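Local coordinates for protein probable glutathione S-transferase (Bordetella bronchiseptica RB50, PDB 3H1N) that probably acts as a glutathione S-transferase, conjugating the thiol of glutathione to electrophilic compounds, at residues F164-D169 against Y210-A215; R156-M161 against P200-T205; Q113-I118 against S182-S187; V37-E42 against P224-Y229. One frame throughout, in Å; residues are numbered along the deposited sequence.

Interactions 1, 2 and 3 join helices of the all-helical part of a glutathione S-transferase fold, whereas interaction 4 ties helix 34-43 of the thioredoxin-like part, which comes first in the chain and holds the four-stranded mixed sheet, to helix 224-230. Interactions 1 and 2 share helix 142-167, and their centres lie about 13 Å apart; interaction 3 is equally far from interaction 1, with F164 of the first packing on L114, T117 and I118 of the third. Along the chain the segments of interactions 1, 2 and 3 alternate, and all are nested inside the loop of 181 residues closed by interaction 4. L186 of interaction 3 touches L39, A40 and L226, linking the two parts.

Interaction 1 of 4, residues F164-D169 against Y210-A215; sequences FEQALD and YPRLMA
The E165 carboxylate, from the last turn of helix 142-167, accepts the first backbone N-H groups of helix 211-221 in the all-alpha part of the glutathione S-transferase fold. R212 N donates to E165 OE2 at 2.9 Å, on its syn lone pair; L213 N donates to E165 OE1 at 2.8 Å, also from the syn side but 22° out of the carboxylate plane. CG stands anti to the backbone N (chi1 -173°) and the chain bends at chi2, which turns the acid onto the helix end; the two bonds and the nearby helix end would probably stabilise its negative charge. This tight side continues in apolar packing, with L168 CD1 at 3.6 Å from L213 CA and F164 CB against L213 CD1.

The looser side is that of R212, a partly exposed residue. The D169 carboxylate stacks on its guanidinium, planes 17° apart, and E165 OE2 lies over the opposite face. Both salt bridges are long and rest on charge alone, since no N-H points at either oxygen. D169 has its stronger partner in R66 of the second subunit. Two hydrogen bonds reach E165 O in the guanidinium plane: R212 NE at 3.0 Å, and R212 NH2, from above the carbonyl plane, at 3.1 Å.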
# COMPACT_ATOMS: atom_id res chain seq x y z
N PHE B 164 0.17 -12.33 -11.26
CA PHE B 164 1.61 -12.56 -11.24
C PHE B 164 2.09 -13.48 -12.34
O PHE B 164 3.15 -13.24 -12.92
CB PHE B 164 2.11 -12.95 -9.84
CG PHE B 164 1.85 -11.87 -8.82
CD1 PHE B 164 2.39 -10.60 -9.00
CD2 PHE B 164 1.05 -12.11 -7.71
CE1 PHE B 164 2.13 -9.56 -8.08
CE2 PHE B 164 0.79 -11.07 -6.77
CZ PHE B 164 1.33 -9.82 -6.97
N GLU B 165 1.28 -14.48 -12.68
CA GLU B 165 1.58 -15.35 -13.82
C GLU B 165 1.75 -14.56 -15.13
O GLU B 165 2.63 -14.85 -15.94
CB GLU B 165 0.52 -16.44 -13.98
CG GLU B 165 0.85 -17.49 -15.05
CD GLU B 165 2.00 -18.41 -14.67
OE1 GLU B 165 2.45 -18.35 -13.51
OE2 GLU B 165 2.47 -19.20 -15.53
N GLN B 166 0.88 -13.57 -15.33
CA GLN B 166 0.94 -12.72 -16.53
C GLN B 166 2.07 -11.71 -16.48
O GLN B 166 2.74 -11.48 -17.49
CB GLN B 166 -0.41 -12.02 -16.80
CG GLN B 166 -1.60 -12.97 -16.99
CD GLN B 166 -1.27 -14.23 -17.82
OE1 GLN B 166 -1.27 -15.35 -17.30
NE2 GLN B 166 -1.00 -14.04 -19.10
N ALA B 167 2.32 -11.14 -15.30
CA ALA B 167 3.43 -10.21 -15.08
C ALA B 167 4.77 -10.85 -15.42
O ALA B 167 5.70 -10.17 -15.87
CB ALA B 167 3.42 -9.72 -13.64
N LEU B 168 4.86 -12.17 -15.21
CA LEU B 168 6.05 -12.98 -15.52
C LEU B 168 6.15 -13.43 -16.98
O LEU B 168 7.10 -14.13 -17.34
CB LEU B 168 6.10 -14.22 -14.62
CG LEU B 168 6.41 -13.96 -13.14
CD1 LEU B 168 6.03 -15.15 -12.26
CD2 LEU B 168 7.87 -13.58 -12.97
N ASP B 169 5.18 -13.07 -17.82
CA ASP B 169 5.22 -13.45 -19.24
C ASP B 169 6.15 -12.52 -20.04
O ASP B 169 5.69 -11.65 -20.80
CB ASP B 169 3.80 -13.48 -19.83
CG ASP B 169 3.74 -14.09 -21.22
OD1 ASP B 169 4.68 -14.82 -21.61
OD2 ASP B 169 2.74 -13.83 -21.92
N TYR B 210 -0.27 -22.04 -12.58
CA TYR B 210 0.69 -20.93 -12.62
C TYR B 210 2.16 -21.40 -12.69
O TYR B 210 2.94 -21.12 -11.76
CB TYR B 210 0.47 -20.00 -11.41
CG TYR B 210 -1.00 -19.71 -11.12
CD1 TYR B 210 -1.76 -18.94 -11.98
CD2 TYR B 210 -1.62 -20.24 -9.98
CE1 TYR B 210 -3.11 -18.70 -11.74
CE2 TYR B 210 -2.99 -19.99 -9.71
CZ TYR B 210 -3.71 -19.22 -10.60
OH TYR B 210 -5.04 -18.96 -10.37
N PRO B 211 2.54 -22.07 -13.79
CA PRO B 211 3.91 -22.62 -13.91
C PRO B 211 5.02 -21.56 -13.82
O PRO B 211 6.06 -21.83 -13.22
CB PRO B 211 3.89 -23.30 -15.29
CG PRO B 211 2.84 -22.55 -16.05
CD PRO B 211 1.78 -22.26 -15.04
N ARG B 212 4.82 -20.38 -14.40
CA ARG B 212 5.85 -19.32 -14.32
C ARG B 212 6.02 -18.82 -12.89
O ARG B 212 7.15 -18.67 -12.41
CB ARG B 212 5.57 -18.15 -15.27
CG ARG B 212 5.57 -18.52 -16.76
CD ARG B 212 5.59 -17.27 -17.63
NE ARG B 212 4.27 -16.65 -17.70
CZ ARG B 212 3.33 -16.96 -18.59
NH1 ARG B 212 3.56 -17.89 -19.51
NH2 ARG B 212 2.16 -16.35 -18.56
N LEU B 213 4.90 -18.60 -12.20
CA LEU B 213 4.91 -18.21 -10.79
C LEU B 213 5.61 -19.25 -9.91
O LEU B 213 6.39 -18.89 -9.04
CB LEU B 213 3.48 -17.98 -10.28
CG LEU B 213 3.28 -17.63 -8.80
CD1 LEU B 213 3.99 -16.33 -8.44
CD2 LEU B 213 1.80 -17.51 -8.48
N MSE B 214 5.31 -20.52 -10.12
CA MSE B 214 5.93 -21.57 -9.33
C MSE B 214 7.40 -21.76 -9.70
O MSE B 214 8.23 -22.08 -8.84
CB MSE B 214 5.12 -22.87 -9.43
CG MSE B 214 3.65 -22.70 -8.94
SE MSE B 214 3.41 -21.72 -7.23
CE MSE B 214 4.25 -23.07 -6.11
N ALA B 215 7.73 -21.54 -10.97
CA ALA B 215 9.13 -21.50 -11.39
C ALA B 215 9.87 -20.36 -10.69
O ALA B 215 10.99 -20.56 -10.22
CB ALA B 215 9.24 -21.36 -12.91

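Interaction 2 of 4, residues R156-M161 against P200-T205; sequences RMPKFM and PRRMRT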
# COMPACT_ATOMS: atom_id res chain seq x y z
N ARG B 156 -10.12 -14.28 -4.72
CA ARG B 156 -8.97 -13.38 -4.52
C ARG B 156 -7.64 -14.04 -4.84
O ARG B 156 -6.85 -13.52 -5.64
CB ARG B 156 -8.96 -12.81 -3.09
CG ARG B 156 -10.23 -12.06 -2.71
CD ARG B 156 -10.54 -10.91 -3.68
NE ARG B 156 -9.57 -9.81 -3.56
CZ ARG B 156 -9.42 -8.84 -4.46
NH1 ARG B 156 -10.15 -8.84 -5.57
NH2 ARG B 156 -8.51 -7.91 -4.28
N MSE B 157 -7.40 -15.19 -4.22
CA MSE B 157 -6.17 -15.93 -4.44
C MSE B 157 -5.91 -16.21 -5.94
O MSE B 157 -4.82 -15.91 -6.43
CB MSE B 157 -6.13 -17.23 -3.61
CG MSE B 157 -5.81 -16.98 -2.14
SE MSE B 157 -5.89 -18.58 -1.03
CE MSE B 157 -4.53 -19.64 -1.89
N PRO B 158 -6.91 -16.76 -6.66
CA PRO B 158 -6.63 -16.95 -8.10
C PRO B 158 -6.45 -15.64 -8.88
O PRO B 158 -5.68 -15.61 -9.85
CB PRO B 158 -7.85 -17.72 -8.62
CG PRO B 158 -8.64 -18.12 -7.47
CD PRO B 158 -8.11 -17.48 -6.22
N LYS B 159 -7.13 -14.57 -8.50
CA LYS B 159 -6.96 -13.31 -9.22
C LYS B 159 -5.53 -12.75 -9.10
O LYS B 159 -4.91 -12.40 -10.11
CB LYS B 159 -7.97 -12.24 -8.78
CG LYS B 159 -7.81 -10.96 -9.57
CD LYS B 159 -8.88 -9.94 -9.21
CE LYS B 159 -8.89 -8.79 -10.21
NZ LYS B 159 -10.03 -7.89 -9.93
N PHE B 160 -5.03 -12.65 -7.88
CA PHE B 160 -3.64 -12.26 -7.64
C PHE B 160 -2.64 -13.20 -8.30
O PHE B 160 -1.69 -12.74 -8.92
CB PHE B 160 -3.36 -12.21 -6.14
CG PHE B 160 -3.90 -11.00 -5.46
CD1 PHE B 160 -3.30 -9.75 -5.65
CD2 PHE B 160 -4.99 -11.09 -4.61
CE1 PHE B 160 -3.75 -8.63 -5.00
CE2 PHE B 160 -5.49 -9.95 -3.96
CZ PHE B 160 -4.87 -8.72 -4.16
N MSE B 161 -2.84 -14.51 -8.17
CA MSE B 161 -1.88 -15.46 -8.71
C MSE B 161 -1.82 -15.40 -10.24
O MSE B 161 -0.72 -15.41 -10.83
CB MSE B 161 -2.13 -16.88 -8.18
CG MSE B 161 -1.75 -16.99 -6.70
SE MSE B 161 -2.20 -18.69 -5.90
CE MSE B 161 -0.71 -19.72 -6.56
N PRO B 200 -2.80 -24.77 2.36
CA PRO B 200 -2.19 -25.88 1.61
C PRO B 200 -3.17 -26.64 0.71
O PRO B 200 -2.80 -27.00 -0.42
CB PRO B 200 -1.60 -26.76 2.70
CG PRO B 200 -2.40 -26.45 3.91
CD PRO B 200 -2.67 -24.97 3.82
N ARG B 201 -4.40 -26.83 1.16
CA ARG B 201 -5.41 -27.51 0.34
C ARG B 201 -5.80 -26.70 -0.89
O ARG B 201 -5.83 -27.24 -1.99
CB ARG B 201 -6.66 -27.90 1.16
CG ARG B 201 -6.41 -29.06 2.13
CD ARG B 201 -7.63 -29.40 2.99
NE ARG B 201 -8.81 -29.72 2.17
CZ ARG B 201 -10.04 -29.28 2.43
NH1 ARG B 201 -10.27 -28.50 3.48
NH2 ARG B 201 -11.05 -29.62 1.62
N ARG B 202 -6.07 -25.40 -0.72
CA ARG B 202 -6.38 -24.55 -1.87
C ARG B 202 -5.20 -24.42 -2.84
O ARG B 202 -5.39 -24.40 -4.06
CB ARG B 202 -6.89 -23.16 -1.44
CG ARG B 202 -7.31 -22.24 -2.62
CD ARG B 202 -8.47 -22.84 -3.43
NE ARG B 202 -9.06 -21.87 -4.36
CZ ARG B 202 -9.78 -22.18 -5.44
NH1 ARG B 202 -9.99 -23.45 -5.77
NH2 ARG B 202 -10.28 -21.22 -6.20
N MSE B 203 -3.98 -24.39 -2.30
CA MSE B 203 -2.79 -24.28 -3.15
C MSE B 203 -2.59 -25.57 -3.94
O MSE B 203 -2.14 -25.54 -5.09
CB MSE B 203 -1.54 -23.92 -2.32
CG MSE B 203 -1.54 -22.47 -1.79
SE MSE B 203 -1.51 -21.11 -3.19
CE MSE B 203 0.43 -21.06 -3.46
N ARG B 204 -2.94 -26.70 -3.33
CA ARG B 204 -2.93 -27.98 -4.04
C ARG B 204 -3.79 -27.91 -5.32
O ARG B 204 -3.38 -28.45 -6.36
CB ARG B 204 -3.37 -29.11 -3.13
CG ARG B 204 -3.06 -30.48 -3.65
CD ARG B 204 -2.63 -31.40 -2.51
NE ARG B 204 -3.66 -31.50 -1.46
CZ ARG B 204 -3.50 -31.14 -0.18
NH1 ARG B 204 -2.34 -30.65 0.26
NH2 ARG B 204 -4.51 -31.30 0.66
N THR B 205 -4.94 -27.25 -5.25
CA THR B 205 -5.81 -27.05 -6.42
C THR B 205 -5.18 -26.08 -7.44
O THR B 205 -5.24 -26.32 -8.66
CB THR B 205 -7.20 -26.50 -6.00
OG1 THR B 205 -7.84 -27.44 -5.12
CG2 THR B 205 -8.10 -26.26 -7.24
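The axes of the helical segments 156-161 and 200-205 approach to 11.5 Å with a signed crossing angle of -51°, and the nearest CA pair, M157 and R202, is 9.0 Å apart; at this spacing M157 and M161, one turn apart on helix 142-167, still touch M203 of helix 200-206. Side chains alone, mostly long ones, make the contact. The first segment is kinked at P158, whose N has no bond to the preceding turn.

All three methionines are modelled as selenomethionine. M157 and M161 run out nearly straight and bend only at chi3, which brings both methyls to M203. M157 CE meets M203 SE at 3.6 Å, and M161 CE touches M203 CE, also at 3.6 Å. M203 reaches them because its chain folds at chi2 and chi3 (-63° and -85°), carrying its end toward the other helix; both pairs cross at a slant. Beside the methionines, R202 slides past M157 in the opposite direction, its CG lying 3.9 Å from M157 CE, and its NH2 comes 3.7 Å from P158 CG. The guanidinium is bonded elsewhere, to R153 O through NE and to A252 O at the carboxy terminus through NH1. V192, L195 and L196 of helix 183-198 also pack on M203. The result is a buried selenomethionine cluster joining two helices of the all-alpha C-terminal domain of the glutathione S-transferase fold, toward its outer side.

Interaction 3 of 4, residues Q113-I118 against S182-S187; sequences QLQLTI and SYADLS
Helix 183-198 begins with a capping box, and the first turns of this helix pack against the middle of helix 105-127, deep in the helical domain of the glutathione S-transferase fold. Q115 and S187 meet across the pair, whose segment axes run 9.3 Å apart and only 18° from parallel; the CA atoms of Q115 and A184 come within 5.4 Å.

Q115 supplies the polar link. A bend at chi2 (67°) swings its amide toward the neighbouring helix, and NE2 donates to S187 OG at 2.6 Å, with an angle of 157° at the hydrogen. S187 OG lies nearly in the amide plane. The same amide nitrogen lies 3.5 Å from Y183 CD1, beside the ring edge, while Q115 CB lies in the ring plane at that edge. A184 and S187, both small, are consistent with the close approach: L114 CB rests 4.1 Å from A184 CB, and I118 CD1 reaches 3.4 Å from A184 O and also meets S187 CB.

In the capping box, S182 OG accepts a weak bond from A184 N, and D185 OD2 accepts both S182 N, at 2.8 Å, and S182 OG. The remaining acid oxygen, D185 OD1, accepts from L175 N. Elsewhere on helix 105-127, Q113 and T117 bond to A85 and Q86 of the second subunit.

S187 OG links the two helices, accepting from Q115 NE2 and donating at 3.1 Å to Y183 O, which already takes S187 N from the opposite face of its plane. A buried hydroxyl is thus engaged as both acceptor and donor, and its bond to Y183 O probably helps to orient it for the glutamine.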
# COMPACT_ATOMS: atom_id res chain seq x y z
N GLN B 113 4.85 -0.88 -8.09
CA GLN B 113 3.46 -1.32 -8.13
C GLN B 113 3.29 -2.81 -7.90
O GLN B 113 2.33 -3.23 -7.27
CB GLN B 113 2.70 -0.85 -9.37
CG GLN B 113 2.99 -1.56 -10.67
CD GLN B 113 2.09 -1.04 -11.79
OE1 GLN B 113 2.19 0.11 -12.17
NE2 GLN B 113 1.21 -1.89 -12.30
N LEU B 114 4.23 -3.61 -8.40
CA LEU B 114 4.22 -5.04 -8.10
C LEU B 114 4.31 -5.28 -6.59
O LEU B 114 3.55 -6.08 -6.04
CB LEU B 114 5.37 -5.75 -8.81
CG LEU B 114 5.21 -6.04 -10.32
CD1 LEU B 114 6.56 -6.47 -10.93
CD2 LEU B 114 4.11 -7.11 -10.58
N GLN B 115 5.24 -4.58 -5.94
CA GLN B 115 5.37 -4.67 -4.48
C GLN B 115 4.10 -4.25 -3.73
O GLN B 115 3.71 -4.90 -2.76
CB GLN B 115 6.60 -3.89 -3.95
CG GLN B 115 6.84 -4.06 -2.43
CD GLN B 115 7.25 -5.48 -2.03
OE1 GLN B 115 6.79 -6.01 -1.00
NE2 GLN B 115 8.12 -6.10 -2.81
N LEU B 116 3.46 -3.19 -4.19
CA LEU B 116 2.22 -2.74 -3.54
C LEU B 116 1.11 -3.76 -3.72
O LEU B 116 0.22 -3.89 -2.86
CB LEU B 116 1.79 -1.36 -4.07
CG LEU B 116 2.72 -0.22 -3.66
CD1 LEU B 116 2.40 1.10 -4.43
CD2 LEU B 116 2.65 0.02 -2.15
N THR B 117 1.15 -4.49 -4.85
CA THR B 117 0.13 -5.49 -5.18
C THR B 117 0.38 -6.71 -4.32
O THR B 117 -0.56 -7.34 -3.80
CB THR B 117 0.14 -5.82 -6.70
OG1 THR B 117 -0.12 -4.61 -7.43
CG2 THR B 117 -0.93 -6.86 -7.06
N ILE B 118 1.66 -7.04 -4.14
CA ILE B 118 2.03 -8.09 -3.20
C ILE B 118 1.58 -7.75 -1.78
O ILE B 118 1.08 -8.62 -1.06
CB ILE B 118 3.52 -8.42 -3.27
CG1 ILE B 118 3.85 -8.98 -4.66
CG2 ILE B 118 3.92 -9.43 -2.16
CD1 ILE B 118 5.37 -9.10 -4.98
N SER B 182 14.75 -8.76 -8.66
CA SER B 182 14.49 -7.48 -8.00
C SER B 182 13.86 -7.80 -6.64
O SER B 182 13.53 -8.95 -6.36
CB SER B 182 13.51 -6.64 -8.83
OG SER B 182 12.20 -7.18 -8.72
N TYR B 183 13.68 -6.78 -5.79
CA TYR B 183 13.07 -7.07 -4.49
C TYR B 183 11.63 -7.59 -4.59
O TYR B 183 11.19 -8.34 -3.72
CB TYR B 183 13.18 -5.90 -3.53
CG TYR B 183 12.45 -4.65 -3.94
CD1 TYR B 183 11.07 -4.54 -3.77
CD2 TYR B 183 13.14 -3.54 -4.42
CE1 TYR B 183 10.39 -3.36 -4.10
CE2 TYR B 183 12.47 -2.35 -4.75
CZ TYR B 183 11.10 -2.28 -4.60
OH TYR B 183 10.42 -1.10 -4.91
N ALA B 184 10.91 -7.20 -5.64
CA ALA B 184 9.55 -7.71 -5.89
C ALA B 184 9.55 -9.23 -6.18
O ALA B 184 8.61 -9.93 -5.79
CB ALA B 184 8.88 -6.94 -7.01
N ASP B 185 10.60 -9.72 -6.84
CA ASP B 185 10.75 -11.16 -7.03
C ASP B 185 10.90 -11.90 -5.70
O ASP B 185 10.31 -12.98 -5.52
CB ASP B 185 11.92 -11.50 -7.97
CG ASP B 185 11.76 -10.89 -9.34
OD1 ASP B 185 11.00 -11.44 -10.16
OD2 ASP B 185 12.42 -9.87 -9.62
N LEU B 186 11.69 -11.34 -4.78
CA LEU B 186 11.85 -11.95 -3.45
C LEU B 186 10.54 -11.92 -2.67
O LEU B 186 10.16 -12.90 -2.02
CB LEU B 186 12.94 -11.25 -2.64
CG LEU B 186 14.33 -11.11 -3.26
CD1 LEU B 186 15.26 -10.47 -2.23
CD2 LEU B 186 14.89 -12.47 -3.74
N SER B 187 9.84 -10.80 -2.75
CA SER B 187 8.56 -10.65 -2.09
C SER B 187 7.54 -11.64 -2.64
O SER B 187 6.71 -12.19 -1.89
CB SER B 187 8.06 -9.21 -2.27
OG SER B 187 8.93 -8.31 -1.60

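Interaction 4 of 4, residues V37-E42 against P224-Y229; sequences VRLALE and PELRGY
R38 opens the contact from helix 34-43, laying its aliphatic part across the hydroxyl end of Y229: R38 CG is 3.6 Å from Y229 OH. That hydroxyl lies near the guanidinium plane, but its hydrogen-bond partner is E35, which also forms a salt bridge with R38 NH1; D50 holds R38 NH2. Next in sequence, L39 sends CD2 between two residues of 224-229, 3.7 Å from Y229 CE1 and 3.9 Å from L226 CD2, crossing each side chain at about a right angle.

E42, one turn on from R38, lies over one face of the Y229 ring. Its CG is 3.9 Å from the ring centroid and 23° off the normal, a CH-pi contact, and its carboxylate is turned only 22° from the ring plane, with CD 3.4 Å from Y229 CD2. Outside the contact, E42 OE1 forms a salt bridge with R234 and a hydrogen bond with the hydroxyl of Y48. At the end of the segment a water joins the backbones, donating to E42 O at 3.1 Å and to E225 O at 2.6 Å.

The segment axes cross at 119° and come within 9.9 Å. This is an interdomain contact of the glutathione S-transferase fold, in which a helix of the thioredoxin-like domain packs against the C-terminal helical domain.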
# COMPACT_ATOMS: atom_id res chain seq x y z
N VAL B 37 11.46 -7.11 4.06
CA VAL B 37 12.65 -6.27 4.14
C VAL B 37 13.90 -7.13 4.39
O VAL B 37 14.94 -6.94 3.73
CB VAL B 37 12.49 -5.17 5.22
CG1 VAL B 37 13.77 -4.32 5.34
CG2 VAL B 37 11.31 -4.29 4.89
N ARG B 38 13.76 -8.09 5.31
CA ARG B 38 14.85 -8.96 5.73
C ARG B 38 15.37 -9.78 4.55
O ARG B 38 16.59 -9.95 4.40
CB ARG B 38 14.36 -9.88 6.86
CG ARG B 38 15.42 -10.53 7.72
CD ARG B 38 14.95 -10.72 9.17
NE ARG B 38 13.55 -11.09 9.21
CZ ARG B 38 12.60 -10.46 9.91
NH1 ARG B 38 11.35 -10.88 9.82
NH2 ARG B 38 12.90 -9.46 10.73
N LEU B 39 14.47 -10.29 3.71
CA LEU B 39 14.90 -11.04 2.51
C LEU B 39 15.76 -10.19 1.57
O LEU B 39 16.78 -10.63 1.09
CB LEU B 39 13.69 -11.62 1.75
CG LEU B 39 13.02 -12.85 2.39
CD1 LEU B 39 11.66 -13.09 1.76
CD2 LEU B 39 13.90 -14.10 2.26
N ALA B 40 15.34 -8.95 1.32
CA ALA B 40 16.10 -8.06 0.45
C ALA B 40 17.48 -7.71 1.00
O ALA B 40 18.46 -7.68 0.25
CB ALA B 40 15.29 -6.79 0.17
N LEU B 41 17.56 -7.43 2.31
CA LEU B 41 18.83 -7.05 2.94
C LEU B 41 19.76 -8.24 2.93
O LEU B 41 20.97 -8.11 2.66
CB LEU B 41 18.63 -6.58 4.38
CG LEU B 41 17.82 -5.30 4.60
CD1 LEU B 41 17.40 -5.19 6.08
CD2 LEU B 41 18.63 -4.08 4.14
N GLU B 42 19.20 -9.41 3.21
CA GLU B 42 19.98 -10.65 3.23
C GLU B 42 20.52 -11.03 1.84
O GLU B 42 21.72 -11.27 1.67
CB GLU B 42 19.15 -11.80 3.83
CG GLU B 42 18.87 -11.67 5.35
CD GLU B 42 19.99 -12.18 6.26
OE1 GLU B 42 19.92 -11.97 7.49
OE2 GLU B 42 20.94 -12.80 5.75
N PRO B 224 21.84 -18.68 -4.48
CA PRO B 224 22.99 -18.86 -3.58
C PRO B 224 23.07 -17.76 -2.52
O PRO B 224 23.47 -18.02 -1.39
CB PRO B 224 24.18 -18.80 -4.53
CG PRO B 224 23.64 -19.28 -5.83
CD PRO B 224 22.25 -18.72 -5.89
N GLU B 225 22.66 -16.54 -2.87
CA GLU B 225 22.67 -15.43 -1.92
C GLU B 225 21.62 -15.54 -0.81
O GLU B 225 21.70 -14.81 0.18
CB GLU B 225 22.61 -14.06 -2.62
CG GLU B 225 21.46 -13.85 -3.60
CD GLU B 225 21.82 -14.29 -5.01
OE1 GLU B 225 21.79 -13.45 -5.93
OE2 GLU B 225 22.15 -15.47 -5.20
N LEU B 226 20.63 -16.43 -0.96
CA LEU B 226 19.68 -16.68 0.12
C LEU B 226 19.93 -17.98 0.87
O LEU B 226 19.29 -18.22 1.90
CB LEU B 226 18.21 -16.59 -0.35
CG LEU B 226 17.63 -15.18 -0.43
CD1 LEU B 226 16.24 -15.25 -1.05
CD2 LEU B 226 17.59 -14.49 0.95
N ARG B 227 20.84 -18.82 0.37
CA ARG B 227 21.06 -20.15 0.94
C ARG B 227 21.32 -20.12 2.45
O ARG B 227 20.66 -20.83 3.21
CB ARG B 227 22.22 -20.86 0.20
CG ARG B 227 22.35 -22.37 0.46
CD ARG B 227 21.27 -23.19 -0.26
NE ARG B 227 21.10 -22.83 -1.67
CZ ARG B 227 21.75 -23.39 -2.69
NH1 ARG B 227 21.50 -22.97 -3.93
NH2 ARG B 227 22.64 -24.37 -2.48
N GLY B 228 22.29 -19.30 2.86
CA GLY B 228 22.68 -19.17 4.26
C GLY B 228 21.51 -18.73 5.12
O GLY B 228 21.22 -19.38 6.13
N TYR B 229 20.85 -17.65 4.71
CA TYR B 229 19.71 -17.07 5.45
C TYR B 229 18.54 -18.04 5.67
O TYR B 229 18.02 -18.16 6.79
CB TYR B 229 19.19 -15.77 4.81
CG TYR B 229 17.94 -15.28 5.50
CD1 TYR B 229 16.71 -15.30 4.85
CD2 TYR B 229 17.98 -14.85 6.83
CE1 TYR B 229 15.53 -14.85 5.50
CE2 TYR B 229 16.82 -14.41 7.49
CZ TYR B 229 15.61 -14.42 6.83
OH TYR B 229 14.49 -14.01 7.51
O HOH W 1 23.77 -13.19 0.43